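PDB 5XLM: Serine/threonine-protein kinase PknI from Mycobacterium tuberculosis, which phosphorylates serine and threonine residues of proteins and slows mycobacterial growth within the infected host, its extracellular sensor domain being the part described here. Local coordinates for residues A[34-37]-A[38-42]; A[44-47]-A[48-51]. All blocks are in the same frame, centred on the assembly; numbering follows the deposited sequence.

Both contacts are local and use strand 38-51 of the extracellular sensor domain, a curved antiparallel sheet without helices, contact 1 together with the loop that leads into it. Contact 1 (34-37 with 38-42) is where the incoming loop turns into the strand, in a largely buried setting; contact 2 (44-47 with 48-51) is the irregular turn that interrupts the same strand nearer the surface. They follow one another along the chain, their centres about 22 Å apart and on opposite sides of the centre of the domain. Strands 62-72 and 165-174 flank both: Tyr40 pairs with Trp66 and Arg41 with Ser173, while Ile44 pairs with Val62 and Gln45 with Pro169.

Contact 1. Residues A[34-37]-A[38-42]; sequences VPLD and GTYRI
The Tyr40 ring packs against the CD2 methyl of Leu36 where a loop enters the antiparallel sheet of the sensor domain, at the start of strand 38-51. The tight part is apolar. CD2 of Leu36 lies 3.9 Å from CZ of Tyr40 and 3.7 Å from its OH, so a single methyl branch meets the phenol end of the ring while the two side chains cross at about a right angle. Tyr40 reaches back along the chain because its CG stands beside the backbone N and anti to the carbonyl carbon (chi1 -80°). The ring therefore lies alongside the Leu36-Asp37 backbone, with CE1 3.8 Å from Asp37 N. Asp37 C and the carbonyl O of Gly38 sit in the plane of the ring, at its edge. Phe68 of strand 62-72 packs edge-to-face with Tyr40 and also touches Leu36, and Leu146 reaches both side chains, so the pair is buried between two strands of the sheet.

The other side is looser. Pro35 is exposed and only approaches the phenol, its O being 4.1 Å from Tyr40 OH. The CB of Asp37 leaves the backbone away from the strand, and the residue is partly exposed, yet its carboxylate is held, since OD1 accepts a bond from Thr70 N. Leu36 O bonds to Thr70 OG1 and ties the loop to the same neighbouring strand. The strand opens with Gly38, whose backbone angles (phi 128°, psi -173°) would press any CB against the preceding carbonyl oxygen. Two residues on, the Tyr40 side chain leaves the strand toward the loop, and its hydroxyl oxygen OH finishes 3.8 Å from Leu36 CA.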
ATOM      1  N   VAL A  34      -0.843  -1.808  15.650  1.00 38.38           N
ATOM      2  CA  VAL A  34       0.412  -1.059  15.758  1.00 33.88           C
ATOM      3  C   VAL A  34       0.404   0.055  14.716  1.00 32.77           C
ATOM      4  O   VAL A  34       0.168  -0.217  13.526  1.00 30.95           O
ATOM      5  CB  VAL A  34       1.609  -1.991  15.557  1.00 35.20           C
ATOM      6  CG1 VAL A  34       2.914  -1.224  15.715  1.00 32.85           C
ATOM      7  CG2 VAL A  34       1.545  -3.160  16.531  1.00 38.38           C
ATOM      8  N   PRO A  35       0.631   1.310  15.102  1.00 29.02           N
ATOM      9  CA  PRO A  35       0.570   2.397  14.118  1.00 27.90           C
ATOM     10  C   PRO A  35       1.662   2.264  13.069  1.00 36.06           C
ATOM     11  O   PRO A  35       2.743   1.728  13.323  1.00 37.92           O
ATOM     12  CB  PRO A  35       0.758   3.660  14.968  1.00 28.75           C
ATOM     13  CG  PRO A  35       1.443   3.189  16.208  1.00 35.65           C
ATOM     14  CD  PRO A  35       0.921   1.804  16.459  1.00 37.52           C
ATOM     15  N   LEU A  36       1.358   2.751  11.869  1.00 26.21           N
ATOM     16  CA  LEU A  36       2.311   2.776  10.763  1.00 30.09           C
ATOM     17  C   LEU A  36       2.976   4.148  10.760  1.00 30.95           C
ATOM     18  O   LEU A  36       2.418   5.121  10.245  1.00 36.60           O
ATOM     19  CB  LEU A  36       1.619   2.482   9.435  1.00 22.09           C
ATOM     20  CG  LEU A  36       0.950   1.110   9.295  1.00 25.54           C
ATOM     21  CD1 LEU A  36       0.314   0.951   7.921  1.00 21.02           C
ATOM     22  CD2 LEU A  36       1.950  -0.007   9.560  1.00 22.55           C
ATOM     23  N   ASP A  37       4.168   4.229  11.348  1.00 32.33           N
ATOM     24  CA  ASP A  37       4.930   5.472  11.393  1.00 38.03           C
ATOM     25  C   ASP A  37       6.388   5.167  11.096  1.00 36.33           C
ATOM     26  O   ASP A  37       6.998   4.331  11.768  1.00 37.41           O
ATOM     27  CB  ASP A  37       4.793   6.166  12.753  1.00 51.30           C
ATOM     28  CG  ASP A  37       3.607   7.107  12.808  1.00 72.91           C
ATOM     29  OD1 ASP A  37       2.541   6.697  13.315  1.00 78.66           O
ATOM     30  OD2 ASP A  37       3.740   8.255  12.331  1.00 86.12           O
ATOM     31  N   GLY A  38       6.943   5.850  10.098  1.00 36.55           N
ATOM     32  CA  GLY A  38       8.317   5.685   9.685  1.00 38.17           C
ATOM     33  C   GLY A  38       8.409   5.436   8.200  1.00 38.03           C
ATOM     34  O   GLY A  38       7.420   5.511   7.463  1.00 32.49           O
ATOM     35  N   THR A  39       9.623   5.134   7.747  1.00 40.02           N
ATOM     36  CA  THR A  39       9.849   4.804   6.347  1.00 40.68           C
ATOM     37  C   THR A  39       9.537   3.333   6.112  1.00 38.33           C
ATOM     38  O   THR A  39      10.049   2.459   6.821  1.00 32.75           O
ATOM     39  CB  THR A  39      11.292   5.107   5.946  1.00 42.70           C
ATOM     40  OG1 THR A  39      11.558   6.503   6.135  1.00 44.20           O
ATOM     41  CG2 THR A  39      11.525   4.742   4.484  1.00 39.97           C
ATOM     42  N   TYR A  40       8.696   3.061   5.119  1.00 38.49           N
ATOM     43  CA  TYR A  40       8.274   1.706   4.798  1.00 35.72           C
ATOM     44  C   TYR A  40       8.603   1.380   3.349  1.00 36.19           C
ATOM     45  O   TYR A  40       8.442   2.220   2.458  1.00 34.67           O
ATOM     46  CB  TYR A  40       6.772   1.516   5.047  1.00 29.95           C
ATOM     47  CG  TYR A  40       6.418   1.285   6.496  1.00 32.88           C
ATOM     48  CD1 TYR A  40       6.350   2.343   7.394  1.00 24.63           C
ATOM     49  CD2 TYR A  40       6.149   0.006   6.970  1.00 28.43           C
ATOM     50  CE1 TYR A  40       6.026   2.134   8.719  1.00 27.65           C
ATOM     51  CE2 TYR A  40       5.825  -0.213   8.295  1.00 24.68           C
ATOM     52  CZ  TYR A  40       5.765   0.853   9.164  1.00 30.56           C
ATOM     53  OH  TYR A  40       5.441   0.643  10.484  1.00 37.20           O
ATOM     54  N   ARG A  41       9.067   0.156   3.129  1.00 29.13           N
ATOM     55  CA  ARG A  41       9.367  -0.360   1.801  1.00 27.31           C
ATOM     56  C   ARG A  41       8.277  -1.349   1.412  1.00 31.22           C
ATOM     57  O   ARG A  41       8.049  -2.336   2.120  1.00 32.36           O
ATOM     58  CB  ARG A  41      10.742  -1.026   1.775  1.00 29.14           C
ATOM     59  CG  ARG A  41      10.955  -1.999   0.630  1.00 33.54           C
ATOM     60  CD  ARG A  41      12.355  -2.588   0.684  1.00 35.56           C
ATOM     61  NE  ARG A  41      12.492  -3.763  -0.169  1.00 43.53           N
ATOM     62  CZ  ARG A  41      12.324  -5.010   0.254  1.00 60.95           C
ATOM     63  NH1 ARG A  41      12.013  -5.247   1.522  1.00 60.98           N
ATOM     64  NH2 ARG A  41      12.468  -6.024  -0.591  1.00 67.72           N
ATOM     65  N   ILE A  42       7.601  -1.080   0.300  1.00 25.64           N
ATOM     66  CA  ILE A  42       6.499  -1.906  -0.176  1.00 26.82           C
ATOM     67  C   ILE A  42       6.962  -2.644  -1.422  1.00 30.30           C
ATOM     68  O   ILE A  42       7.417  -2.022  -2.390  1.00 31.78           O
ATOM     69  CB  ILE A  42       5.243  -1.071  -0.465  1.00 23.70           C
ATOM     70  CG1 ILE A  42       4.779  -0.354   0.804  1.00 22.97           C
ATOM     71  CG2 ILE A  42       4.134  -1.951  -1.028  1.00 23.20           C
ATOM     72  CD1 ILE A  42       3.493   0.431   0.632  1.00 23.18           C
TER

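Contact 2. Residues A[44-47]-A[48-51]; sequences IQRS and KQTY
Gln45 O takes the backbone N-H of Lys48 at 3.1 Å. A second bond joins the same two residues at their ends: Lys48 NZ donates to Gln45 OE1 at 3.1 Å, from above the amide plane, 53° out of it. The side chains run side by side and point the same way. In both, CG stands beside the backbone N (chi1 -57°) and the chain is extended beyond it, which lets the aliphatic stems lie along each other, with Lys48 CD 4.1 Å from Gln45 CB. The other end of the Gln45 amide is engaged as well, since NE2 bonds to OE1 of Glu43, so the group is held from both its oxygen and its nitrogen. The ammonium and that nearby carboxylate probably help to polarise the amide.

On the next residue along, Arg46 O receives the N-H of Gln49 in a weak bond of 3.4 Å, and CB of Gln49 packs 3.5 Å from this same oxygen. The stems of Arg46 and Gln49 also run side by side. Ser47 is spanned by both backbone bonds, and its OG is hydrogen-bonded to OD1 of Asp61. Arg46 N in turn bonds to Ile44 O, bending the chain at Gln45. An inverse gamma turn centred on Gln45 thus leads into a short 3-10 turn with successive i to i+3 bonds, an interruption of the long antiparallel strand 38-51 before its hairpin with strand 54-55.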
ATOM      1  N   ILE A  44       5.617  -4.970  -4.359  1.00 27.72           N
ATOM      2  CA  ILE A  44       4.505  -5.532  -5.115  1.00 27.17           C
ATOM      3  C   ILE A  44       5.063  -6.688  -5.937  1.00 37.82           C
ATOM      4  O   ILE A  44       5.734  -6.475  -6.949  1.00 34.80           O
ATOM      5  CB  ILE A  44       3.838  -4.476  -6.003  1.00 31.19           C
ATOM      6  CG1 ILE A  44       3.362  -3.298  -5.153  1.00 26.21           C
ATOM      7  CG2 ILE A  44       2.668  -5.076  -6.763  1.00 30.85           C
ATOM      8  CD1 ILE A  44       2.321  -3.673  -4.120  1.00 26.25           C
ATOM      9  N   GLN A  45       4.790  -7.917  -5.497  1.00 40.18           N
ATOM     10  CA  GLN A  45       5.428  -9.106  -6.064  1.00 39.03           C
ATOM     11  C   GLN A  45       4.628  -9.584  -7.273  1.00 39.67           C
ATOM     12  O   GLN A  45       3.864 -10.551  -7.220  1.00 35.38           O
ATOM     13  CB  GLN A  45       5.562 -10.186  -5.002  1.00 30.23           C
ATOM     14  CG  GLN A  45       6.333  -9.724  -3.780  1.00 33.86           C
ATOM     15  CD  GLN A  45       6.335 -10.751  -2.672  1.00 41.00           C
ATOM     16  OE1 GLN A  45       5.444 -11.596  -2.592  1.00 43.99           O
ATOM     17  NE2 GLN A  45       7.344 -10.689  -1.810  1.00 40.76           N
ATOM     18  N   ARG A  46       4.835  -8.890  -8.394  1.00 41.44           N
ATOM     19  CA  ARG A  46       4.135  -9.196  -9.636  1.00 47.45           C
ATOM     20  C   ARG A  46       4.561 -10.522 -10.253  1.00 42.43           C
ATOM     21  O   ARG A  46       3.897 -10.990 -11.185  1.00 37.73           O
ATOM     22  CB  ARG A  46       4.338  -8.059 -10.643  1.00 55.32           C
ATOM     23  CG  ARG A  46       3.300  -6.946 -10.535  1.00 57.97           C
ATOM     24  CD  ARG A  46       3.608  -5.783 -11.469  1.00 65.10           C
ATOM     25  NE  ARG A  46       2.528  -4.799 -11.479  1.00 71.21           N
ATOM     26  CZ  ARG A  46       2.450  -3.763 -10.649  1.00 72.69           C
ATOM     27  NH1 ARG A  46       1.429  -2.922 -10.729  1.00 72.31           N
ATOM     28  NH2 ARG A  46       3.395  -3.567  -9.738  1.00 71.90           N
ATOM     29  N   SER A  47       5.633 -11.144  -9.759  1.00 39.92           N
ATOM     30  CA  SER A  47       5.989 -12.479 -10.220  1.00 49.00           C
ATOM     31  C   SER A  47       5.023 -13.542  -9.715  1.00 52.25           C
ATOM     32  O   SER A  47       5.126 -14.697 -10.140  1.00 56.03           O
ATOM     33  CB  SER A  47       7.410 -12.834  -9.784  1.00 50.40           C
ATOM     34  OG  SER A  47       7.527 -12.840  -8.372  1.00 54.27           O
ATOM     35  N   LYS A  48       4.102 -13.181  -8.819  1.00 47.00           N
ATOM     36  CA  LYS A  48       3.113 -14.103  -8.275  1.00 40.51           C
ATOM     37  C   LYS A  48       1.692 -13.657  -8.597  1.00 39.09           C
ATOM     38  O   LYS A  48       0.747 -14.048  -7.903  1.00 45.06           O
ATOM     39  CB  LYS A  48       3.294 -14.241  -6.763  1.00 36.87           C
ATOM     40  CG  LYS A  48       4.679 -14.699  -6.336  1.00 44.47           C
ATOM     41  CD  LYS A  48       4.971 -14.235  -4.917  1.00 51.49           C
ATOM     42  CE  LYS A  48       6.091 -15.036  -4.277  1.00 51.68           C
ATOM     43  NZ  LYS A  48       6.336 -14.592  -2.877  1.00 49.58           N
ATOM     44  N   GLN A  49       1.527 -12.844  -9.636  1.00 45.01           N
ATOM     45  CA  GLN A  49       0.217 -12.325 -10.000  1.00 40.93           C
ATOM     46  C   GLN A  49      -0.706 -13.447 -10.464  1.00 48.17           C
ATOM     47  O   GLN A  49      -0.292 -14.352 -11.195  1.00 53.76           O
ATOM     48  CB  GLN A  49       0.370 -11.276 -11.100  1.00 40.73           C
ATOM     49  CG  GLN A  49      -0.933 -10.758 -11.655  1.00 51.42           C
ATOM     50  CD  GLN A  49      -0.730  -9.573 -12.570  1.00 54.66           C
ATOM     51  OE1 GLN A  49       0.218  -8.804 -12.405  1.00 57.13           O
ATOM     52  NE2 GLN A  49      -1.615  -9.420 -13.546  1.00 54.07           N
ATOM     53  N   THR A  50      -1.966 -13.382 -10.035  1.00 48.79           N
ATOM     54  CA  THR A  50      -2.971 -14.377 -10.381  1.00 56.99           C
ATOM     55  C   THR A  50      -4.161 -13.719 -11.067  1.00 57.20           C
ATOM     56  O   THR A  50      -4.463 -12.544 -10.836  1.00 49.91           O
ATOM     57  CB  THR A  50      -3.460 -15.140  -9.140  1.00 53.23           C
ATOM     58  OG1 THR A  50      -4.120 -14.234  -8.248  1.00 54.89           O
ATOM     59  CG2 THR A  50      -2.293 -15.798  -8.418  1.00 48.23           C
ATOM     60  N   TYR A  51      -4.835 -14.496 -11.913  1.00 54.16           N
ATOM     61  CA  TYR A  51      -6.042 -14.075 -12.625  1.00 58.68           C
ATOM     62  C   TYR A  51      -7.149 -15.053 -12.243  1.00 61.49           C
ATOM     63  O   TYR A  51      -7.223 -16.156 -12.794  1.00 63.51           O
ATOM     64  CB  TYR A  51      -5.802 -14.049 -14.134  1.00 63.66           C
ATOM     65  CG  TYR A  51      -6.937 -13.473 -14.954  1.00 71.53           C
ATOM     66  CD1 TYR A  51      -6.984 -12.117 -15.252  1.00 70.64           C
ATOM     67  CD2 TYR A  51      -7.950 -14.287 -15.446  1.00 81.57           C
ATOM     68  CE1 TYR A  51      -8.014 -11.584 -16.008  1.00 78.58           C
ATOM     69  CE2 TYR A  51      -8.986 -13.764 -16.204  1.00 85.13           C
ATOM     70  CZ  TYR A  51      -9.010 -12.412 -16.484  1.00 86.77           C
ATOM     71  OH  TYR A  51     -10.037 -11.882 -17.234  1.00 91.05           O
TER